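Long-range contact in autotransporter adhesin (Vibrio vulnificus, PDB 4ERR), which probably serves to bring an effector domain of the MARTX toxin to host cell membranes through its four-helical-bundle membrane localization domain: residues I21-V35 and S47-H61. Sequence-based numbering, arbitrary orientation.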
loop_
_atom_site.group_PDB
_atom_site.type_symbol
_atom_site.label_atom_id
_atom_site.label_comp_id
_atom_site.label_asym_id
_atom_site.label_seq_id
_atom_site.Cartn_x
_atom_site.Cartn_y
_atom_site.Cartn_z
ATOM N N ILE B 21 5.970 -7.650 2.110
ATOM C CA ILE B 21 5.387 -6.584 2.912
ATOM C C ILE B 21 4.327 -7.197 3.810
ATOM O O ILE B 21 4.269 -6.899 4.999
ATOM C CB ILE B 21 4.772 -5.467 2.032
ATOM C CG1 ILE B 21 5.821 -4.888 1.073
ATOM C CG2 ILE B 21 4.193 -4.341 2.898
ATOM C CD1 ILE B 21 5.308 -3.800 0.165
ATOM N N GLY B 22 3.498 -8.072 3.240
ATOM C CA GLY B 22 2.452 -8.761 3.994
ATOM C C GLY B 22 3.007 -9.608 5.124
ATOM O O GLY B 22 2.414 -9.682 6.211
ATOM N N ALA B 23 4.156 -10.239 4.872
ATOM C CA ALA B 23 4.833 -11.016 5.899
ATOM C C ALA B 23 5.305 -10.131 7.082
ATOM O O ALA B 23 5.098 -10.483 8.254
ATOM C CB ALA B 23 6.009 -11.813 5.289
ATOM N N SER B 24 5.936 -9.002 6.781
ATOM C CA SER B 24 6.336 -8.073 7.831
ATOM C C SER B 24 5.108 -7.559 8.582
ATOM O O SER B 24 5.111 -7.463 9.801
ATOM C CB SER B 24 7.154 -6.900 7.269
ATOM O OG SER B 24 8.369 -7.336 6.706
ATOM N N TYR B 25 4.039 -7.253 7.843
ATOM C CA TYR B 25 2.816 -6.777 8.474
ATOM C C TYR B 25 2.243 -7.792 9.457
ATOM O O TYR B 25 1.831 -7.444 10.554
ATOM C CB TYR B 25 1.778 -6.376 7.442
ATOM C CG TYR B 25 0.537 -5.756 7.986
ATOM C CD1 TYR B 25 0.591 -4.607 8.764
ATOM C CD2 TYR B 25 -0.720 -6.251 7.658
ATOM C CE1 TYR B 25 -0.575 -3.991 9.221
ATOM C CE2 TYR B 25 -1.900 -5.619 8.107
ATOM C CZ TYR B 25 -1.818 -4.507 8.880
ATOM O OH TYR B 25 -2.986 -3.872 9.304
ATOM N N GLN B 26 2.209 -9.055 9.051
ATOM C CA GLN B 26 1.731 -10.110 9.925
ATOM C C GLN B 26 2.528 -10.172 11.223
ATOM O O GLN B 26 1.993 -10.445 12.296
ATOM C CB GLN B 26 1.778 -11.459 9.221
ATOM C CG GLN B 26 1.023 -12.545 9.988
ATOM C CD GLN B 26 -0.463 -12.194 10.155
ATOM O OE1 GLN B 26 -1.152 -11.904 9.175
ATOM N NE2 GLN B 26 -0.948 -12.189 11.404
ATOM N N GLY B 27 3.825 -9.922 11.122
ATOM C CA GLY B 27 4.680 -9.856 12.301
ATOM C C GLY B 27 4.247 -8.769 13.280
ATOM O O GLY B 27 4.253 -8.952 14.508
ATOM N N ILE B 28 3.883 -7.628 12.726
ATOM C CA ILE B 28 3.349 -6.535 13.536
ATOM C C ILE B 28 2.030 -6.937 14.195
ATOM O O ILE B 28 1.848 -6.705 15.405
ATOM C CB ILE B 28 3.188 -5.255 12.717
ATOM C CG1 ILE B 28 4.550 -4.672 12.336
ATOM C CG2 ILE B 28 2.325 -4.196 13.508
ATOM C CD1 ILE B 28 4.448 -3.588 11.249
ATOM N N LEU B 29 1.116 -7.531 13.409
ATOM C CA LEU B 29 -0.197 -7.979 13.910
ATOM C C LEU B 29 -0.079 -9.004 15.047
ATOM O O LEU B 29 -0.840 -8.972 16.031
ATOM C CB LEU B 29 -1.013 -8.584 12.775
ATOM C CG LEU B 29 -1.472 -7.677 11.621
ATOM C CD1 LEU B 29 -2.106 -8.511 10.519
ATOM C CD2 LEU B 29 -2.442 -6.586 12.091
ATOM N N ASP B 30 0.860 -9.926 14.893
ATOM C CA ASP B 30 1.103 -10.937 15.914
ATOM C C ASP B 30 1.666 -10.313 17.184
ATOM O O ASP B 30 1.260 -10.656 18.281
ATOM C CB ASP B 30 2.019 -12.028 15.374
ATOM C CG ASP B 30 1.355 -12.883 14.275
ATOM O OD1 ASP B 30 0.126 -12.748 13.996
ATOM O OD2 ASP B 30 2.078 -13.698 13.706
ATOM N N GLN B 31 2.571 -9.357 17.037
ATOM C CA GLN B 31 3.145 -8.687 18.200
ATOM C C GLN B 31 2.117 -7.792 18.902
ATOM O O GLN B 31 2.110 -7.686 20.147
ATOM C CB GLN B 31 4.353 -7.875 17.790
ATOM C CG GLN B 31 5.115 -7.308 18.965
ATOM C CD GLN B 31 5.784 -8.378 19.824
ATOM O OE1 GLN B 31 6.146 -9.477 19.347
ATOM N NE2 GLN B 31 5.959 -8.060 21.103
ATOM N N LEU B 32 1.228 -7.177 18.121
ATOM C CA LEU B 32 0.152 -6.376 18.698
ATOM C C LEU B 32 -0.780 -7.251 19.544
ATOM O O LEU B 32 -1.195 -6.852 20.634
ATOM C CB LEU B 32 -0.602 -5.646 17.580
ATOM C CG LEU B 32 -1.757 -4.741 17.994
ATOM C CD1 LEU B 32 -1.227 -3.669 18.952
ATOM C CD2 LEU B 32 -2.377 -4.066 16.761
ATOM N N ASP B 33 -1.108 -8.444 19.061
ATOM C CA ASP B 33 -1.900 -9.363 19.866
ATOM C C ASP B 33 -1.160 -9.715 21.158
ATOM O O ASP B 33 -1.785 -9.760 22.208
ATOM C CB ASP B 33 -2.258 -10.625 19.076
ATOM C CG ASP B 33 -3.524 -10.481 18.257
ATOM O OD1 ASP B 33 -4.483 -9.774 18.670
ATOM O OD2 ASP B 33 -3.570 -11.129 17.218
ATOM N N LEU B 34 0.167 -9.936 21.090
ATOM C CA LEU B 34 0.946 -10.205 22.332
ATOM C C LEU B 34 0.838 -9.044 23.324
ATOM O O LEU B 34 0.672 -9.271 24.526
ATOM C CB LEU B 34 2.421 -10.530 22.057
ATOM C CG LEU B 34 2.639 -11.856 21.311
ATOM C CD1 LEU B 34 4.139 -12.086 21.137
ATOM C CD2 LEU B 34 1.977 -13.043 22.048
ATOM N N VAL B 35 0.910 -7.803 22.823
ATOM C CA VAL B 35 0.783 -6.635 23.688
ATOM C C VAL B 35 -0.555 -6.707 24.463
ATOM O O VAL B 35 -0.582 -6.556 25.676
ATOM C CB VAL B 35 0.889 -5.298 22.894
ATOM C CG1 VAL B 35 0.480 -4.124 23.771
ATOM C CG2 VAL B 35 2.322 -5.080 22.304
ATOM N N SER B 47 5.481 -4.066 24.145
ATOM C CA SER B 47 5.240 -2.785 23.495
ATOM C C SER B 47 6.512 -2.208 22.904
ATOM O O SER B 47 6.501 -1.683 21.804
ATOM C CB SER B 47 4.591 -1.796 24.464
ATOM O OG SER B 47 3.324 -2.283 24.856
ATOM N N PHE B 48 7.637 -2.351 23.607
ATOM C CA PHE B 48 8.907 -1.935 23.011
ATOM C C PHE B 48 9.207 -2.678 21.725
ATOM O O PHE B 48 9.660 -2.094 20.741
ATOM C CB PHE B 48 10.069 -2.128 23.983
ATOM C CG PHE B 48 10.221 -1.000 24.960
ATOM C CD1 PHE B 48 10.840 0.181 24.565
ATOM C CD2 PHE B 48 9.728 -1.092 26.257
ATOM C CE1 PHE B 48 10.999 1.233 25.454
ATOM C CE2 PHE B 48 9.895 -0.013 27.171
ATOM C CZ PHE B 48 10.518 1.142 26.755
ATOM N N GLU B 49 8.958 -3.979 21.717
ATOM C CA GLU B 49 9.254 -4.750 20.531
ATOM C C GLU B 49 8.283 -4.465 19.395
ATOM O O GLU B 49 8.675 -4.498 18.225
ATOM C CB GLU B 49 9.342 -6.239 20.831
ATOM C CG GLU B 49 10.250 -6.924 19.867
ATOM C CD GLU B 49 11.745 -6.491 20.005
ATOM O OE1 GLU B 49 12.137 -5.813 20.974
ATOM O OE2 GLU B 49 12.537 -6.843 19.146
ATOM N N LEU B 50 7.030 -4.162 19.730
ATOM C CA LEU B 50 6.070 -3.723 18.725
ATOM C C LEU B 50 6.576 -2.441 18.036
ATOM O O LEU B 50 6.574 -2.337 16.808
ATOM C CB LEU B 50 4.704 -3.480 19.367
ATOM C CG LEU B 50 3.620 -2.910 18.471
ATOM C CD1 LEU B 50 3.354 -3.826 17.296
ATOM C CD2 LEU B 50 2.364 -2.680 19.293
ATOM N N ASN B 51 7.014 -1.488 18.838
ATOM C CA ASN B 51 7.498 -0.249 18.297
ATOM C C ASN B 51 8.681 -0.447 17.339
ATOM O O ASN B 51 8.745 0.174 16.268
ATOM C CB ASN B 51 7.812 0.749 19.403
ATOM C CG ASN B 51 7.344 2.122 19.035
ATOM O OD1 ASN B 51 6.139 2.387 19.022
ATOM N ND2 ASN B 51 8.271 2.986 18.676
ATOM N N LYS B 52 9.597 -1.347 17.706
ATOM C CA LYS B 52 10.703 -1.679 16.846
ATOM C C LYS B 52 10.230 -2.281 15.529
ATOM O O LYS B 52 10.716 -1.891 14.460
ATOM C CB LYS B 52 11.690 -2.616 17.547
ATOM C CG LYS B 52 12.828 -2.989 16.681
ATOM C CD LYS B 52 13.900 -3.799 17.436
ATOM C CE LYS B 52 14.896 -4.354 16.443
ATOM N NZ LYS B 52 15.385 -3.351 15.468
ATOM N N LYS B 53 9.283 -3.214 15.599
ATOM C CA LYS B 53 8.760 -3.852 14.405
ATOM C C LYS B 53 8.117 -2.819 13.468
ATOM O O LYS B 53 8.356 -2.838 12.260
ATOM C CB LYS B 53 7.776 -4.973 14.775
ATOM C CG LYS B 53 8.428 -6.136 15.555
ATOM C CD LYS B 53 7.463 -7.280 15.888
ATOM C CE LYS B 53 8.205 -8.488 16.509
ATOM N NZ LYS B 53 9.139 -9.193 15.566
ATOM N N ILE B 54 7.334 -1.900 14.028
ATOM C CA ILE B 54 6.686 -0.835 13.217
ATOM C C ILE B 54 7.767 0.035 12.578
ATOM O O ILE B 54 7.731 0.291 11.383
ATOM C CB ILE B 54 5.733 0.037 14.034
ATOM C CG1 ILE B 54 4.594 -0.812 14.616
ATOM C CG2 ILE B 54 5.170 1.169 13.153
ATOM C CD1 ILE B 54 3.765 -0.116 15.682
ATOM N N ASN B 55 8.727 0.458 13.394
ATOM C CA ASN B 55 9.839 1.291 12.936
ATOM C C ASN B 55 10.605 0.636 11.760
ATOM O O ASN B 55 10.967 1.289 10.786
ATOM C CB ASN B 55 10.780 1.550 14.108
ATOM C CG ASN B 55 11.560 2.829 13.958
ATOM O OD1 ASN B 55 11.004 3.890 13.628
ATOM N ND2 ASN B 55 12.852 2.753 14.214
ATOM N N ASP B 56 10.879 -0.655 11.886
ATOM C CA ASP B 56 11.587 -1.419 10.863
ATOM C C ASP B 56 10.755 -1.588 9.587
ATOM O O ASP B 56 11.267 -1.494 8.482
ATOM C CB ASP B 56 11.998 -2.768 11.409
ATOM C CG ASP B 56 13.069 -2.672 12.497
ATOM O OD1 ASP B 56 13.770 -1.641 12.620
ATOM O OD2 ASP B 56 13.199 -3.658 13.247
ATOM N N TYR B 57 9.468 -1.835 9.761
ATOM C CA TYR B 57 8.566 -1.938 8.643
ATOM C C TYR B 57 8.507 -0.626 7.852
ATOM O O TYR B 57 8.594 -0.646 6.637
ATOM C CB TYR B 57 7.158 -2.377 9.148
ATOM C CG TYR B 57 6.070 -2.346 8.094
ATOM C CD1 TYR B 57 5.484 -1.140 7.713
ATOM C CD2 TYR B 57 5.596 -3.514 7.496
ATOM C CE1 TYR B 57 4.513 -1.089 6.740
ATOM C CE2 TYR B 57 4.594 -3.469 6.527
ATOM C CZ TYR B 57 4.055 -2.257 6.152
ATOM O OH TYR B 57 3.077 -2.252 5.167
ATOM N N ILE B 58 8.337 0.501 8.533
ATOM C CA ILE B 58 8.202 1.786 7.837
ATOM C C ILE B 58 9.480 2.140 7.065
ATOM O O ILE B 58 9.412 2.806 6.023
ATOM C CB ILE B 58 7.760 2.899 8.806
ATOM C CG1 ILE B 58 6.368 2.580 9.385
ATOM C CG2 ILE B 58 7.758 4.261 8.114
ATOM C CD1 ILE B 58 5.205 2.890 8.467
ATOM N N ALA B 59 10.644 1.716 7.564
ATOM C CA ALA B 59 11.901 1.909 6.839
ATOM C C ALA B 59 12.045 0.957 5.645
ATOM O O ALA B 59 12.495 1.359 4.560
ATOM C CB ALA B 59 13.104 1.745 7.814
ATOM N N GLU B 60 11.628 -0.288 5.847
ATOM C CA GLU B 60 11.790 -1.359 4.860
ATOM C C GLU B 60 10.731 -1.364 3.744
ATOM O O GLU B 60 11.034 -1.752 2.600
ATOM C CB GLU B 60 11.746 -2.707 5.589
ATOM C CG GLU B 60 12.186 -3.920 4.781
ATOM C CD GLU B 60 12.231 -5.216 5.611
ATOM O OE1 GLU B 60 12.098 -5.178 6.879
ATOM O OE2 GLU B 60 12.410 -6.286 4.985
ATOM N N HIS B 61 9.508 -0.947 4.073
ATOM C CA HIS B 61 8.365 -1.055 3.157
ATOM C C HIS B 61 7.574 0.253 2.998
ATOM O O HIS B 61 6.381 0.326 3.319
ATOM C CB HIS B 61 7.429 -2.147 3.662
ATOM C CG HIS B 61 8.098 -3.460 3.940
ATOM N ND1 HIS B 61 8.712 -4.217 2.963
ATOM C CD2 HIS B 61 8.168 -4.194 5.083
ATOM C CE1 HIS B 61 9.150 -5.348 3.500
ATOM N NE2 HIS B 61 8.862 -5.340 4.792
HETATM O O HOH W 1 9.739 -5.129 8.358
#
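Ile-28, Leu-50 and Tyr-57 interlock in the seam between two helices, each a knob seated among four residues of the facing helix. Ile-28 suits its place because its two branches part: CD1 rests 3.6 Å from CB of Tyr-57, while CG2, anti to the backbone N, meets CD1 of Leu-50 and CG1 of Ile-54. Leu-50, forked at its end, sends CD1 to that isoleucine and CD2 to CD1 of Leu-32 (3.7 Å) and CG2 of Val-35. The ring of Tyr-57, long enough to cross the seam, takes CB of Ser-24 at its edge.

This is antiparallel knobs-into-holes packing, the segment axes approaching to 9.1 Å at 163°, between two helices of a four-helical-bundle membrane localization domain. The second subunit of the assembly also borders this pair: its Asn-67 hydrogen-bonds Tyr-57 OH, and its Arg-66 makes a cation-pi contact with Tyr-25.

Polar and ring contacts gather where helix 41-60 ends. His-61 NE2 and Ser-24 OG share a 2.8 Å hydrogen bond near the imidazole plane, and a water joins the same small hydroxyl to Glu-60 OE1. The flat imidazole also offers its faces: CA of Ile-21 sits over one, a CH-pi contact 4.0 Å from the centroid, with CG of Glu-60 on the opposite face.

Toward the other end, Gln-31 combines methylenes with an amide: its bent chain lays CG against CA of Leu-50 (3.7 Å) while NE2 hydrogen-bonds Ala-46 O.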